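Local structure of ribonucleoside-diphosphate reductase (Pseudomonas aeruginosa, 5IM3) at residues V75-E80 with M110-Q115; L280-K285 with D336-A341; G387-N392 with N404-V409. The protein probably reduces ribonucleoside diphosphates to the 2'-deoxyribonucleotides needed for DNA synthesis, as the large, dATP-binding subunit of a class I ribonucleotide reductase. One frame throughout, in Å; residues are numbered along the deposited sequence.

From the N terminus, the three contacts come in series, each loop closing before the next opens, so none nest or cross. Contact 1 lies in the first ATP cone and closes a mostly helical loop between helix 69-88 and the end of helix 98-111. Contact 2 closes the longest of the three loops, about 50 residues, between the short helix 280-286 and the start of helix 337-349 at the all-alpha domain; its centre is about 82 Å from that of contact 1, on the opposite side of the chain's centre. Contact 3 closes the shortest loop, helix 382-395 against strand 401-405 in the barrel domain, and its centre is about 44 Å from that of contact 2.

Contact 1: V75-E80 with M110-Q115; sequences VRRLTE and MRAGEQ
Arg77 lays the edge of its guanidinium group against the methyl of Ala112, NH2 to CB 3.9 Å, with the methyl close to the guanidinium plane. Its CG lies anti to the backbone N (chi1 -178°), and a bend at chi3 of 60° turns the end of the chain toward this neighbour. Leu78, the next residue on helix 69-88, brings its CD2 to the same methyl at 4.1 Å, so one small side chain meets both a charged edge and an apolar branch. No hydrogen bond crosses between the segments. The carboxylate of Glu114 is near but not in contact, its OE2 5.4 Å from Arg77 NH2, and its charge could still weakly attract the arginine. Leu78 also packs on Ala108 and Leu109 of helix 98-111. That helix ends here: Gly113, at positive phi (70°), completes a Schellman motif, its N bonded to Met110 O at 2.9 Å, and Glu114 is the N-cap of helix 115-138. Met110 packs on Met110 of the second subunit. With the side chain of Leu78 about 11 Å from a bound dATP, the arrangement belongs to the helical part of the ATP cone, the nucleotide-binding regulatory domain.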
ATOM      1  N   VAL A  75      19.792 -28.799  46.840  1.00 66.41           N
ATOM      2  CA  VAL A  75      20.086 -30.075  46.190  1.00 67.20           C
ATOM      3  C   VAL A  75      18.795 -30.813  45.861  1.00 72.86           C
ATOM      4  O   VAL A  75      18.581 -31.250  44.724  1.00 70.94           O
ATOM      5  CB  VAL A  75      21.012 -30.928  47.077  1.00 67.11           C
ATOM      6  CG1 VAL A  75      21.262 -32.285  46.442  1.00 68.17           C
ATOM      7  CG2 VAL A  75      22.332 -30.208  47.319  1.00 65.52           C
ATOM      8  N   ARG A  76      17.916 -30.966  46.854  1.00 93.17           N
ATOM      9  CA  ARG A  76      16.673 -31.695  46.631  1.00 99.45           C
ATOM     10  C   ARG A  76      15.797 -31.007  45.594  1.00 98.44           C
ATOM     11  O   ARG A  76      14.985 -31.664  44.934  1.00101.20           O
ATOM     12  CB  ARG A  76      15.914 -31.853  47.949  1.00106.23           C
ATOM     13  CG  ARG A  76      16.625 -32.734  48.961  1.00109.72           C
ATOM     14  CD  ARG A  76      15.869 -32.786  50.281  1.00114.95           C
ATOM     15  NE  ARG A  76      14.528 -33.353  50.137  1.00119.15           N
ATOM     16  CZ  ARG A  76      13.643 -33.460  51.126  1.00123.88           C
ATOM     17  NH1 ARG A  76      13.941 -33.037  52.344  1.00125.41           N
ATOM     18  NH2 ARG A  76      12.450 -33.989  50.900  1.00127.01           N
ATOM     19  N   ARG A  77      15.940 -29.690  45.439  1.00 87.60           N
ATOM     20  CA  ARG A  77      15.238 -29.001  44.363  1.00 86.41           C
ATOM     21  C   ARG A  77      15.844 -29.351  43.010  1.00 81.92           C
ATOM     22  O   ARG A  77      15.117 -29.633  42.050  1.00 81.88           O
ATOM     23  CB  ARG A  77      15.274 -27.490  44.596  1.00 86.32           C
ATOM     24  CG  ARG A  77      14.527 -26.680  43.547  1.00 87.28           C
ATOM     25  CD  ARG A  77      14.633 -25.185  43.811  1.00 87.85           C
ATOM     26  NE  ARG A  77      16.019 -24.724  43.805  1.00 86.84           N
ATOM     27  CZ  ARG A  77      16.729 -24.492  42.705  1.00 85.09           C
ATOM     28  NH1 ARG A  77      16.193 -24.681  41.505  1.00 85.30           N
ATOM     29  NH2 ARG A  77      17.985 -24.075  42.802  1.00 83.07           N
ATOM     30  N   LEU A  78      17.174 -29.345  42.918  1.00 74.63           N
ATOM     31  CA  LEU A  78      17.836 -29.733  41.678  1.00 72.19           C
ATOM     32  C   LEU A  78      17.582 -31.202  41.360  1.00 74.37           C
ATOM     33  O   LEU A  78      17.336 -31.558  40.202  1.00 73.08           O
ATOM     34  CB  LEU A  78      19.336 -29.458  41.780  1.00 67.18           C
ATOM     35  CG  LEU A  78      19.750 -28.009  42.041  1.00 64.72           C
ATOM     36  CD1 LEU A  78      21.247 -27.936  42.280  1.00 62.23           C
ATOM     37  CD2 LEU A  78      19.349 -27.110  40.885  1.00 63.35           C
ATOM     38  N   THR A  79      17.639 -32.067  42.376  1.00 77.51           N
ATOM     39  CA  THR A  79      17.377 -33.484  42.158  1.00 79.93           C
ATOM     40  C   THR A  79      15.957 -33.717  41.662  1.00 84.35           C
ATOM     41  O   THR A  79      15.722 -34.621  40.854  1.00 85.72           O
ATOM     42  CB  THR A  79      17.618 -34.269  43.450  1.00 81.35           C
ATOM     43  OG1 THR A  79      18.981 -34.102  43.866  1.00 78.71           O
ATOM     44  CG2 THR A  79      17.338 -35.755  43.248  1.00 84.51           C
ATOM     45  N   GLU A  80      15.000 -32.912  42.130  1.00 94.82           N
ATOM     46  CA  GLU A  80      13.609 -33.106  41.741  1.00 99.88           C
ATOM     47  C   GLU A  80      13.396 -32.778  40.269  1.00 98.05           C
ATOM     48  O   GLU A  80      12.781 -33.559  39.533  1.00100.86           O
ATOM     49  CB  GLU A  80      12.699 -32.252  42.627  1.00102.86           C
ATOM     50  CG  GLU A  80      11.262 -32.137  42.133  1.00107.69           C
ATOM     51  CD  GLU A  80      10.585 -33.485  41.972  1.00113.69           C
ATOM     52  OE1 GLU A  80      11.085 -34.480  42.541  1.00115.18           O
ATOM     53  OE2 GLU A  80       9.550 -33.548  41.275  1.00116.50           O
ATOM     54  N   MET A 110      23.586 -25.584  36.293  1.00 54.74           N
ATOM     55  CA  MET A 110      23.925 -24.438  35.459  1.00 53.68           C
ATOM     56  C   MET A 110      22.750 -23.478  35.313  1.00 56.18           C
ATOM     57  O   MET A 110      22.927 -22.259  35.406  1.00 54.73           O
ATOM     58  CB  MET A 110      24.396 -24.916  34.089  1.00 50.53           C
ATOM     59  CG  MET A 110      25.759 -25.577  34.105  1.00 49.93           C
ATOM     60  SD  MET A 110      26.219 -26.174  32.474  1.00 45.28           S
ATOM     61  CE  MET A 110      27.805 -26.936  32.814  1.00 46.09           C
ATOM     62  N   ARG A 111      21.544 -23.999  35.065  1.00 64.40           N
ATOM     63  CA  ARG A 111      20.391 -23.119  34.914  1.00 69.91           C
ATOM     64  C   ARG A 111      20.066 -22.384  36.205  1.00 67.50           C
ATOM     65  O   ARG A 111      19.454 -21.314  36.156  1.00 68.69           O
ATOM     66  CB  ARG A 111      19.166 -23.908  34.442  1.00 73.20           C
ATOM     67  CG  ARG A 111      19.294 -24.474  33.036  1.00 75.17           C
ATOM     68  CD  ARG A 111      17.949 -24.921  32.487  1.00 79.96           C
ATOM     69  NE  ARG A 111      17.239 -23.826  31.825  1.00 83.63           N
ATOM     70  CZ  ARG A 111      17.161 -23.656  30.506  1.00 85.11           C
ATOM     71  NH1 ARG A 111      17.739 -24.513  29.672  1.00 84.69           N
ATOM     72  NH2 ARG A 111      16.489 -22.622  30.012  1.00 87.28           N
ATOM     73  N   ALA A 112      20.461 -22.935  37.352  1.00 57.39           N
ATOM     74  CA  ALA A 112      20.302 -22.273  38.639  1.00 55.67           C
ATOM     75  C   ALA A 112      21.382 -21.232  38.907  1.00 53.64           C
ATOM     76  O   ALA A 112      21.405 -20.656  39.999  1.00 53.88           O
ATOM     77  CB  ALA A 112      20.305 -23.310  39.764  1.00 57.45           C
ATOM     78  N   GLY A 113      22.271 -20.979  37.950  1.00 49.61           N
ATOM     79  CA  GLY A 113      23.318 -19.997  38.145  1.00 49.08           C
ATOM     80  C   GLY A 113      24.394 -20.392  39.130  1.00 48.94           C
ATOM     81  O   GLY A 113      25.106 -19.519  39.631  1.00 46.39           O
ATOM     82  N   GLU A 114      24.539 -21.686  39.427  1.00 52.75           N
ATOM     83  CA  GLU A 114      25.573 -22.162  40.349  1.00 53.35           C
ATOM     84  C   GLU A 114      26.879 -22.336  39.575  1.00 52.12           C
ATOM     85  O   GLU A 114      27.323 -23.442  39.259  1.00 51.75           O
ATOM     86  CB  GLU A 114      25.141 -23.462  41.013  1.00 55.32           C
ATOM     87  CG  GLU A 114      23.850 -23.370  41.811  1.00 58.22           C
ATOM     88  CD  GLU A 114      24.026 -22.672  43.148  1.00 61.00           C
ATOM     89  OE1 GLU A 114      25.178 -22.344  43.503  1.00 60.07           O
ATOM     90  OE2 GLU A 114      23.010 -22.457  43.847  1.00 61.94           O
ATOM     91  N   GLN A 115      27.506 -21.199  39.271  1.00 53.77           N
ATOM     92  CA  GLN A 115      28.661 -21.209  38.379  1.00 55.00           C
ATOM     93  C   GLN A 115      29.841 -21.951  38.994  1.00 54.45           C
ATOM     94  O   GLN A 115      30.498 -22.747  38.315  1.00 53.23           O
ATOM     95  CB  GLN A 115      29.059 -19.778  38.019  1.00 54.89           C
ATOM     96  CG  GLN A 115      30.067 -19.680  36.879  1.00 54.76           C
ATOM     97  CD  GLN A 115      31.459 -19.303  37.348  1.00 58.02           C
ATOM     98  OE1 GLN A 115      31.624 -18.631  38.366  1.00 60.48           O
ATOM     99  NE2 GLN A 115      32.473 -19.735  36.604  1.00 56.12           N
TER

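Contact 2: L280-K285 with D336-A341; sequences LEKLGK and DREARA
Helices 280-286 and 337-349 run side by side in nearly the same direction, their local axes 20° apart and 10.2 Å from each other at closest approach, with Leu283 and Glu338 nearest in the backbone. This is helix-helix packing at the all-alpha domain of the reductase, and the segments themselves share no hydrogen bond. Glu338 has the largest share of the contact, through its CB and CG. Lys282 crosses it at about a right angle, putting CD 4.0 Å from Glu338 CB. Leu283 crosses the same glutamate, likewise near a right angle, and its CD2 is 4.1 Å from Glu338 CG. The two residues of helix 280-286 thus both meet the methylene part of one side chain. The same Leu283 CD2 continues to the methyl of Ala341, one turn further along helix 337-349, at 4.2 Å, forming the apolar side of the interface. Phe278 extends that side by touching Leu283, Glu338 and Ala341, and Met328 of helix 319-330 covers Leu283 as well. The polar end of Glu338 is occupied by the chain leading into helix 280-286: a bend at chi2 (74°) carries the carboxylate there, and OE2 accepts a hydrogen bond from the backbone N of Asp279. Lys282 NZ lies 4.8 Å from Glu338 OE1, too far for a salt bridge although the charges are opposite. Within helix 280-286, Lys285 NZ bridges to Glu281 OE2 at 2.8 Å, approaching from above the carboxylate plane, 42° out of it.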
ATOM      1  N   LEU A 280      51.948 -36.841 -35.791  1.00 61.57           N
ATOM      2  CA  LEU A 280      51.485 -37.108 -34.435  1.00 60.71           C
ATOM      3  C   LEU A 280      52.636 -37.455 -33.498  1.00 64.80           C
ATOM      4  O   LEU A 280      52.554 -37.178 -32.296  1.00 65.60           O
ATOM      5  CB  LEU A 280      50.448 -38.229 -34.453  1.00 61.72           C
ATOM      6  CG  LEU A 280      49.242 -37.957 -35.360  1.00 64.08           C
ATOM      7  CD1 LEU A 280      48.318 -39.164 -35.418  1.00 63.97           C
ATOM      8  CD2 LEU A 280      48.477 -36.720 -34.898  1.00 61.02           C
ATOM      9  N   GLU A 281      53.710 -38.058 -34.016  1.00 65.54           N
ATOM     10  CA  GLU A 281      54.865 -38.341 -33.168  1.00 67.21           C
ATOM     11  C   GLU A 281      55.460 -37.048 -32.627  1.00 67.85           C
ATOM     12  O   GLU A 281      55.762 -36.938 -31.432  1.00 67.09           O
ATOM     13  CB  GLU A 281      55.911 -39.137 -33.953  1.00 69.63           C
ATOM     14  CG  GLU A 281      56.997 -39.765 -33.086  1.00 70.45           C
ATOM     15  CD  GLU A 281      58.299 -38.986 -33.104  1.00 72.86           C
ATOM     16  OE1 GLU A 281      58.288 -37.804 -33.500  1.00 72.73           O
ATOM     17  OE2 GLU A 281      59.342 -39.563 -32.733  1.00 74.80           O
ATOM     18  N   LYS A 282      55.619 -36.049 -33.496  1.00 75.83           N
ATOM     19  CA  LYS A 282      56.145 -34.755 -33.073  1.00 77.92           C
ATOM     20  C   LYS A 282      55.187 -34.045 -32.121  1.00 76.12           C
ATOM     21  O   LYS A 282      55.620 -33.436 -31.136  1.00 77.50           O
ATOM     22  CB  LYS A 282      56.418 -33.897 -34.303  1.00 80.31           C
ATOM     23  CG  LYS A 282      57.241 -32.645 -34.054  1.00 81.24           C
ATOM     24  CD  LYS A 282      57.389 -31.823 -35.337  1.00 82.63           C
ATOM     25  CE  LYS A 282      58.067 -32.615 -36.460  1.00 84.56           C
ATOM     26  NZ  LYS A 282      58.101 -31.871 -37.745  1.00 86.40           N
ATOM     27  N   LEU A 283      53.884 -34.103 -32.399  1.00 67.89           N
ATOM     28  CA  LEU A 283      52.914 -33.493 -31.494  1.00 67.40           C
ATOM     29  C   LEU A 283      52.807 -34.267 -30.190  1.00 67.99           C
ATOM     30  O   LEU A 283      52.538 -33.673 -29.138  1.00 66.58           O
ATOM     31  CB  LEU A 283      51.540 -33.409 -32.159  1.00 65.86           C
ATOM     32  CG  LEU A 283      51.442 -32.594 -33.449  1.00 67.34           C
ATOM     33  CD1 LEU A 283      50.014 -32.608 -33.965  1.00 65.05           C
ATOM     34  CD2 LEU A 283      51.924 -31.165 -33.238  1.00 68.98           C
ATOM     35  N   GLY A 284      53.005 -35.586 -30.235  1.00 73.23           N
ATOM     36  CA  GLY A 284      52.957 -36.376 -29.019  1.00 73.38           C
ATOM     37  C   GLY A 284      54.041 -36.004 -28.030  1.00 74.16           C
ATOM     38  O   GLY A 284      53.861 -36.152 -26.819  1.00 75.18           O
ATOM     39  N   LYS A 285      55.181 -35.517 -28.527  1.00 72.98           N
ATOM     40  CA  LYS A 285      56.263 -35.095 -27.646  1.00 72.44           C
ATOM     41  C   LYS A 285      56.040 -33.692 -27.097  1.00 69.67           C
ATOM     42  O   LYS A 285      56.564 -33.362 -26.027  1.00 70.50           O
ATOM     43  CB  LYS A 285      57.596 -35.149 -28.389  1.00 75.59           C
ATOM     44  CG  LYS A 285      58.051 -36.550 -28.746  1.00 77.90           C
ATOM     45  CD  LYS A 285      59.307 -36.508 -29.591  1.00 81.98           C
ATOM     46  CE  LYS A 285      59.789 -37.903 -29.941  1.00 84.07           C
ATOM     47  NZ  LYS A 285      60.771 -37.868 -31.057  1.00 86.62           N
ATOM     48  N   ASP A 336      53.023 -24.331 -41.625  1.00 79.37           N
ATOM     49  CA  ASP A 336      53.765 -25.155 -40.671  1.00 77.56           C
ATOM     50  C   ASP A 336      52.770 -25.727 -39.666  1.00 73.14           C
ATOM     51  O   ASP A 336      52.657 -25.273 -38.527  1.00 70.42           O
ATOM     52  CB  ASP A 336      54.859 -24.338 -39.992  1.00 80.27           C
ATOM     53  CG  ASP A 336      55.835 -23.732 -40.980  1.00 84.34           C
ATOM     54  OD1 ASP A 336      56.833 -24.403 -41.326  1.00 87.19           O
ATOM     55  OD2 ASP A 336      55.606 -22.581 -41.409  1.00 84.91           O
ATOM     56  N   ARG A 337      52.036 -26.748 -40.116  1.00 77.74           N
ATOM     57  CA  ARG A 337      51.010 -27.396 -39.303  1.00 75.40           C
ATOM     58  C   ARG A 337      51.456 -27.635 -37.864  1.00 71.64           C
ATOM     59  O   ARG A 337      50.779 -27.233 -36.914  1.00 67.61           O
ATOM     60  CB  ARG A 337      50.622 -28.729 -39.945  1.00 77.68           C
ATOM     61  CG  ARG A 337      49.418 -28.680 -40.862  1.00 77.76           C
ATOM     62  CD  ARG A 337      49.109 -30.079 -41.374  1.00 80.70           C
ATOM     63  NE  ARG A 337      47.708 -30.246 -41.759  1.00 81.07           N
ATOM     64  CZ  ARG A 337      47.246 -30.160 -43.004  1.00 83.34           C
ATOM     65  NH1 ARG A 337      48.069 -29.907 -44.018  1.00 87.72           N
ATOM     66  NH2 ARG A 337      45.955 -30.337 -43.238  1.00 80.96           N
ATOM     67  N   GLU A 338      52.595 -28.310 -37.691  1.00 69.61           N
ATOM     68  CA  GLU A 338      53.012 -28.736 -36.357  1.00 68.45           C
ATOM     69  C   GLU A 338      53.471 -27.553 -35.515  1.00 66.98           C
ATOM     70  O   GLU A 338      53.074 -27.418 -34.351  1.00 66.32           O
ATOM     71  CB  GLU A 338      54.120 -29.785 -36.467  1.00 69.38           C
ATOM     72  CG  GLU A 338      53.643 -31.153 -36.946  1.00 69.21           C
ATOM     73  CD  GLU A 338      53.312 -31.187 -38.428  1.00 70.19           C
ATOM     74  OE1 GLU A 338      53.827 -30.331 -39.178  1.00 71.29           O
ATOM     75  OE2 GLU A 338      52.534 -32.076 -38.841  1.00 69.66           O
ATOM     76  N   ALA A 339      54.312 -26.685 -36.082  1.00 63.47           N
ATOM     77  CA  ALA A 339      54.814 -25.538 -35.333  1.00 63.57           C
ATOM     78  C   ALA A 339      53.668 -24.669 -34.822  1.00 61.36           C
ATOM     79  O   ALA A 339      53.655 -24.259 -33.655  1.00 60.73           O
ATOM     80  CB  ALA A 339      55.765 -24.722 -36.207  1.00 66.16           C
ATOM     81  N   ARG A 340      52.690 -24.377 -35.681  1.00 60.32           N
ATOM     82  CA  ARG A 340      51.552 -23.567 -35.253  1.00 58.28           C
ATOM     83  C   ARG A 340      50.653 -24.333 -34.290  1.00 56.13           C
ATOM     84  O   ARG A 340      50.130 -23.753 -33.331  1.00 54.89           O
ATOM     85  CB  ARG A 340      50.758 -23.091 -36.471  1.00 57.95           C
ATOM     86  CG  ARG A 340      51.550 -22.189 -37.409  1.00 60.23           C
ATOM     87  CD  ARG A 340      52.025 -20.925 -36.706  1.00 60.78           C
ATOM     88  NE  ARG A 340      52.787 -20.054 -37.591  1.00 63.17           N
ATOM     89  CZ  ARG A 340      53.335 -18.902 -37.216  1.00 65.06           C
ATOM     90  NH1 ARG A 340      53.195 -18.470 -35.969  1.00 63.42           N
ATOM     91  NH2 ARG A 340      54.022 -18.177 -38.090  1.00 67.31           N
ATOM     92  N   ALA A 341      50.459 -25.632 -34.523  1.00 56.06           N
ATOM     93  CA  ALA A 341      49.657 -26.428 -33.599  1.00 54.15           C
ATOM     94  C   ALA A 341      50.275 -26.436 -32.207  1.00 54.46           C
ATOM     95  O   ALA A 341      49.562 -26.334 -31.203  1.00 52.97           O
ATOM     96  CB  ALA A 341      49.502 -27.856 -34.125  1.00 54.32           C
TER

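Contact 3: G387-N392 with N404-V409; sequences GAIHDN and NDWTPV
Asn392 OD1 accepts the shortest polar bond of this contact, from Asn404 ND2 at 2.7 Å, with the N-H aimed at a lone pair in the carbonyl plane and bent only slightly (162°). The return bond, Asn392 ND2 to Asn404 OD1, is longer at 3.3 Å and also uses an in-plane lone pair. The two side chains come from opposite directions; the amide planes are nearly coplanar (26° apart), and each amide is both donor and acceptor to the other. Thr376 OG1 hydrogen-bonds to Asn404 OD1 too, giving that oxygen a second partner. The pair ties helix 382-395 to strand 401-405 in a beta-alpha-beta unit, strand 373-377 being the other strand, within the reductase barrel. One turn earlier on the helix, Ile389 reaches the indole of Trp406 at its edge: CD1 lies near the ring plane, 4.1 Å from CZ2. Val433 of helix 427-440 packs on both Ile389 and Trp406. At the end of the strand, Asp405 OD1 accepts from the backbone N of Thr407 at 3.0 Å, an Asx turn. Overlapping it, a type I beta turn runs from Trp406 to Val409, and Val409 touches a bound dATP.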
ATOM      1  N   GLY A 387      12.484 -14.579 -44.858  1.00 39.39           N
ATOM      2  CA  GLY A 387      13.851 -15.009 -45.079  1.00 40.13           C
ATOM      3  C   GLY A 387      14.710 -14.822 -43.845  1.00 41.99           C
ATOM      4  O   GLY A 387      15.607 -15.626 -43.583  1.00 37.55           O
ATOM      5  N   ALA A 388      14.430 -13.776 -43.059  1.00 41.62           N
ATOM      6  CA  ALA A 388      15.156 -13.552 -41.814  1.00 40.58           C
ATOM      7  C   ALA A 388      14.733 -14.549 -40.741  1.00 43.00           C
ATOM      8  O   ALA A 388      15.565 -15.002 -39.942  1.00 39.22           O
ATOM      9  CB  ALA A 388      14.933 -12.119 -41.333  1.00 39.04           C
ATOM     10  N   ILE A 389      13.444 -14.895 -40.700  1.00 45.14           N
ATOM     11  CA  ILE A 389      13.002 -15.966 -39.811  1.00 44.51           C
ATOM     12  C   ILE A 389      13.699 -17.264 -40.181  1.00 41.81           C
ATOM     13  O   ILE A 389      14.120 -18.034 -39.311  1.00 41.02           O
ATOM     14  CB  ILE A 389      11.471 -16.127 -39.869  1.00 45.19           C
ATOM     15  CG1 ILE A 389      10.764 -14.806 -39.564  1.00 48.93           C
ATOM     16  CG2 ILE A 389      11.018 -17.210 -38.895  1.00 44.85           C
ATOM     17  CD1 ILE A 389      11.064 -14.257 -38.206  1.00 51.15           C
ATOM     18  N   HIS A 390      13.812 -17.532 -41.481  1.00 39.69           N
ATOM     19  CA  HIS A 390      14.473 -18.744 -41.945  1.00 42.10           C
ATOM     20  C   HIS A 390      15.941 -18.764 -41.530  1.00 41.44           C
ATOM     21  O   HIS A 390      16.455 -19.797 -41.089  1.00 37.66           O
ATOM     22  CB  HIS A 390      14.333 -18.845 -43.463  1.00 38.66           C
ATOM     23  CG  HIS A 390      14.934 -20.082 -44.054  1.00 45.12           C
ATOM     24  ND1 HIS A 390      16.294 -20.262 -44.177  1.00 47.74           N
ATOM     25  CD2 HIS A 390      14.358 -21.187 -44.583  1.00 47.96           C
ATOM     26  CE1 HIS A 390      16.532 -21.433 -44.743  1.00 48.67           C
ATOM     27  NE2 HIS A 390      15.373 -22.013 -44.999  1.00 49.83           N
ATOM     28  N   ASP A 391      16.629 -17.627 -41.665  1.00 47.71           N
ATOM     29  CA  ASP A 391      18.027 -17.550 -41.252  1.00 48.21           C
ATOM     30  C   ASP A 391      18.165 -17.758 -39.749  1.00 47.26           C
ATOM     31  O   ASP A 391      19.077 -18.459 -39.293  1.00 49.51           O
ATOM     32  CB  ASP A 391      18.625 -16.204 -41.663  1.00 47.80           C
ATOM     33  CG  ASP A 391      18.739 -16.053 -43.166  1.00 50.87           C
ATOM     34  OD1 ASP A 391      18.765 -17.083 -43.870  1.00 53.78           O
ATOM     35  OD2 ASP A 391      18.811 -14.902 -43.648  1.00 52.54           O
ATOM     36  N   ASN A 392      17.266 -17.160 -38.963  1.00 39.79           N
ATOM     37  CA  ASN A 392      17.276 -17.368 -37.519  1.00 40.40           C
ATOM     38  C   ASN A 392      17.270 -18.850 -37.186  1.00 40.18           C
ATOM     39  O   ASN A 392      18.052 -19.318 -36.352  1.00 41.90           O
ATOM     40  CB  ASN A 392      16.064 -16.685 -36.879  1.00 42.68           C
ATOM     41  CG  ASN A 392      16.327 -15.239 -36.505  1.00 42.54           C
ATOM     42  OD1 ASN A 392      15.684 -14.706 -35.604  1.00 44.70           O
ATOM     43  ND2 ASN A 392      17.267 -14.596 -37.191  1.00 42.83           N
ATOM     44  N   ASN A 404      18.989  -9.377 -33.855  1.00 42.42           N
ATOM     45  CA  ASN A 404      18.127  -9.027 -34.982  1.00 40.86           C
ATOM     46  C   ASN A 404      17.784  -7.546 -34.924  1.00 41.03           C
ATOM     47  O   ASN A 404      17.221  -7.077 -33.928  1.00 39.70           O
ATOM     48  CB  ASN A 404      16.826  -9.834 -34.972  1.00 41.98           C
ATOM     49  CG  ASN A 404      17.001 -11.262 -35.412  1.00 44.00           C
ATOM     50  OD1 ASN A 404      18.061 -11.668 -35.894  1.00 46.86           O
ATOM     51  ND2 ASN A 404      15.938 -12.041 -35.256  1.00 43.91           N
ATOM     52  N   ASP A 405      18.081  -6.826 -36.004  1.00 40.13           N
ATOM     53  CA  ASP A 405      17.653  -5.439 -36.164  1.00 39.57           C
ATOM     54  C   ASP A 405      16.287  -5.414 -36.848  1.00 38.20           C
ATOM     55  O   ASP A 405      16.183  -5.667 -38.053  1.00 40.96           O
ATOM     56  CB  ASP A 405      18.682  -4.656 -36.973  1.00 41.16           C
ATOM     57  CG  ASP A 405      18.110  -3.373 -37.548  1.00 40.71           C
ATOM     58  OD1 ASP A 405      17.301  -2.721 -36.857  1.00 38.71           O
ATOM     59  OD2 ASP A 405      18.466  -3.021 -38.694  1.00 40.08           O
ATOM     60  N   TRP A 406      15.244  -5.094 -36.086  1.00 39.70           N
ATOM     61  CA  TRP A 406      13.883  -5.052 -36.604  1.00 36.49           C
ATOM     62  C   TRP A 406      13.409  -3.642 -36.926  1.00 38.78           C
ATOM     63  O   TRP A 406      12.265  -3.470 -37.356  1.00 41.16           O
ATOM     64  CB  TRP A 406      12.933  -5.716 -35.606  1.00 34.52           C
ATOM     65  CG  TRP A 406      12.980  -7.195 -35.738  1.00 36.41           C
ATOM     66  CD1 TRP A 406      13.863  -8.048 -35.138  1.00 36.44           C
ATOM     67  CD2 TRP A 406      12.137  -8.005 -36.561  1.00 38.03           C
ATOM     68  NE1 TRP A 406      13.613  -9.340 -35.530  1.00 35.41           N
ATOM     69  CE2 TRP A 406      12.558  -9.341 -36.403  1.00 39.49           C
ATOM     70  CE3 TRP A 406      11.065  -7.734 -37.415  1.00 38.98           C
ATOM     71  CZ2 TRP A 406      11.941 -10.400 -37.064  1.00 39.61           C
ATOM     72  CZ3 TRP A 406      10.455  -8.786 -38.069  1.00 39.36           C
ATOM     73  CH2 TRP A 406      10.893 -10.103 -37.890  1.00 36.81           C
ATOM     74  N   THR A 407      14.269  -2.642 -36.762  1.00 39.91           N
ATOM     75  CA  THR A 407      13.871  -1.260 -37.007  1.00 41.17           C
ATOM     76  C   THR A 407      13.308  -1.015 -38.403  1.00 41.43           C
ATOM     77  O   THR A 407      12.351  -0.231 -38.517  1.00 43.21           O
ATOM     78  CB  THR A 407      15.071  -0.344 -36.743  1.00 40.59           C
ATOM     79  OG1 THR A 407      15.418  -0.409 -35.353  1.00 43.15           O
ATOM     80  CG2 THR A 407      14.767   1.102 -37.123  1.00 42.50           C
ATOM     81  N   PRO A 408      13.831  -1.607 -39.483  1.00 39.99           N
ATOM     82  CA  PRO A 408      13.330  -1.243 -40.822  1.00 40.78           C
ATOM     83  C   PRO A 408      11.875  -1.614 -41.068  1.00 41.61           C
ATOM     84  O   PRO A 408      11.267  -1.064 -41.996  1.00 45.15           O
ATOM     85  CB  PRO A 408      14.266  -2.009 -41.773  1.00 41.57           C
ATOM     86  CG  PRO A 408      15.484  -2.313 -40.965  1.00 42.05           C
ATOM     87  CD  PRO A 408      14.993  -2.511 -39.561  1.00 40.98           C
ATOM     88  N   VAL A 409      11.299  -2.514 -40.277  1.00 38.02           N
ATOM     89  CA  VAL A 409       9.966  -3.043 -40.550  1.00 41.04           C
ATOM     90  C   VAL A 409       8.917  -2.029 -40.102  1.00 39.93           C
ATOM     91  O   VAL A 409       8.945  -1.552 -38.964  1.00 40.06           O
ATOM     92  CB  VAL A 409       9.777  -4.401 -39.854  1.00 39.94           C
ATOM     93  CG1 VAL A 409       8.361  -4.925 -40.042  1.00 38.80           C
ATOM     94  CG2 VAL A 409      10.789  -5.406 -40.389  1.00 39.20           C
TER